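Local coordinates for IscA (Thermosynechococcus elongatus, PDB 1X0G), which binds a [2Fe-2S] cluster through cysteines and probably serves as a scaffold in iron-sulfur cluster biosynthesis, at residues P6-E11 / G88-H93. Residues are numbered along the deposited sequence; the frame is centred on the assembly and turned at random.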
# COMPACT_ATOMS: atom_id res chain seq x y z
N PRO C 6 20.41 10.79 -24.22
CA PRO C 6 21.60 11.53 -23.83
C PRO C 6 21.21 12.68 -22.90
O PRO C 6 21.86 12.90 -21.90
CB PRO C 6 22.16 12.05 -25.16
CG PRO C 6 21.67 11.11 -26.13
CD PRO C 6 20.29 10.68 -25.68
N ALA C 7 20.12 13.37 -23.19
CA ALA C 7 19.62 14.38 -22.26
C ALA C 7 19.64 13.87 -20.78
O ALA C 7 20.34 14.46 -19.92
CB ALA C 7 18.22 14.93 -22.71
N ALA C 8 18.93 12.77 -20.50
CA ALA C 8 19.06 12.09 -19.17
C ALA C 8 20.56 11.73 -18.74
O ALA C 8 20.99 12.00 -17.63
CB ALA C 8 18.14 10.92 -19.11
N ILE C 9 21.36 11.22 -19.66
CA ILE C 9 22.78 10.96 -19.35
C ILE C 9 23.53 12.18 -18.88
O ILE C 9 24.30 12.13 -17.92
CB ILE C 9 23.54 10.44 -20.57
CG1 ILE C 9 22.94 9.14 -21.06
CG2 ILE C 9 25.00 10.22 -20.22
CD1 ILE C 9 23.13 8.01 -20.06
N GLN C 10 23.30 13.27 -19.59
CA GLN C 10 23.97 14.55 -19.39
C GLN C 10 23.63 15.08 -18.02
O GLN C 10 24.51 15.57 -17.31
CB GLN C 10 23.52 15.54 -20.48
CG GLN C 10 23.90 17.01 -20.33
CD GLN C 10 24.00 17.67 -21.71
OE1 GLN C 10 23.34 17.21 -22.66
NE2 GLN C 10 24.84 18.71 -21.84
N GLU C 11 22.35 14.97 -17.67
CA GLU C 11 21.93 15.39 -16.38
C GLU C 11 22.48 14.47 -15.32
O GLU C 11 22.84 14.91 -14.24
CB GLU C 11 20.43 15.35 -16.32
CG GLU C 11 19.86 15.67 -14.94
CD GLU C 11 20.05 17.12 -14.51
OE1 GLU C 11 20.63 17.99 -15.24
OE2 GLU C 11 19.59 17.37 -13.40
N GLY C 88 14.41 20.97 -13.98
CA GLY C 88 14.31 19.94 -14.98
C GLY C 88 13.61 18.85 -14.25
O GLY C 88 13.35 18.97 -13.08
N ALA C 89 13.29 17.78 -14.95
CA ALA C 89 12.74 16.57 -14.33
C ALA C 89 12.93 15.42 -15.29
O ALA C 89 12.88 15.59 -16.52
CB ALA C 89 11.30 16.75 -14.00
N PHE C 90 13.17 14.25 -14.74
CA PHE C 90 13.12 13.02 -15.53
C PHE C 90 11.74 12.75 -16.00
O PHE C 90 10.82 13.11 -15.32
CB PHE C 90 13.62 11.86 -14.70
CG PHE C 90 15.05 12.00 -14.38
CD1 PHE C 90 15.45 12.52 -13.15
CD2 PHE C 90 16.01 11.75 -15.38
CE1 PHE C 90 16.79 12.74 -12.90
CE2 PHE C 90 17.38 11.90 -15.11
CZ PHE C 90 17.77 12.41 -13.89
N ARG C 91 11.63 12.14 -17.18
CA ARG C 91 10.36 11.73 -17.75
C ARG C 91 10.51 10.31 -17.97
O ARG C 91 11.59 9.87 -18.30
CB ARG C 91 10.13 12.31 -19.15
CG ARG C 91 9.52 13.65 -19.20
CD ARG C 91 8.14 13.75 -18.49
NE ARG C 91 7.69 15.14 -18.66
CZ ARG C 91 8.12 16.17 -17.92
NH1 ARG C 91 8.97 15.94 -16.90
NH2 ARG C 91 7.70 17.41 -18.19
N PHE C 92 9.41 9.58 -17.89
CA PHE C 92 9.43 8.15 -18.11
C PHE C 92 8.42 7.68 -19.09
O PHE C 92 7.27 8.07 -19.04
CB PHE C 92 9.06 7.50 -16.82
CG PHE C 92 10.02 7.79 -15.75
CD1 PHE C 92 9.84 8.90 -14.93
CD2 PHE C 92 11.14 7.00 -15.59
CE1 PHE C 92 10.77 9.17 -13.91
CE2 PHE C 92 12.07 7.29 -14.54
CZ PHE C 92 11.87 8.34 -13.72
N HIS C 93 8.82 6.81 -19.97
CA HIS C 93 7.86 6.30 -20.88
C HIS C 93 7.96 4.81 -20.61
O HIS C 93 9.01 4.19 -20.84
CB HIS C 93 8.26 6.68 -22.30
CG HIS C 93 8.42 8.16 -22.48
ND1 HIS C 93 7.36 9.00 -22.74
CD2 HIS C 93 9.53 8.94 -22.46
CE1 HIS C 93 7.81 10.24 -22.86
NE2 HIS C 93 9.12 10.23 -22.68
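Phe90 reaches from strand 89-93 to helix 6-15 and meets two side chains one helical turn apart, Ala8 and Glu11. The methyl of Ala8 lies at the ring edge, near the ring plane, with its CB 4.2 Å from Phe90 CE2. Glu11 approaches the far end of the same ring through its aliphatic part: Glu11 CG is 4.0 Å from Phe90 CZ, and the methylene comes in at a slant. With CG anti to the backbone N (chi1 175°), the Glu11 chain extends from the helix before bending at chi2, and its carboxylate plane stands 64° from the ring. Phe90 has its own CG anti to the carbonyl carbon (chi1 -66°), which carries the ring across the gap between strand and helix; the closest CA atoms across the contact, those of Ala8 and Phe90, are 7.0 Å apart. The contact is thus small and purely van der Waals, made by the outer carbons of one aromatic ring. Tyr81 of the adjoining strand 78-82 meets Phe90 edge-to-face and also touches Glu11, while Leu44 of strand 40-46 in the same chain and, from a third subunit, Leu85 add further apolar contacts to Phe90. The [2Fe-2S] cluster lies about 12 Å from the Phe90 side chain. The contact is helix-on-sheet packing, joining the N-terminal helix of the HesB/IscA fold to strand 89-93 of its small mixed sheet.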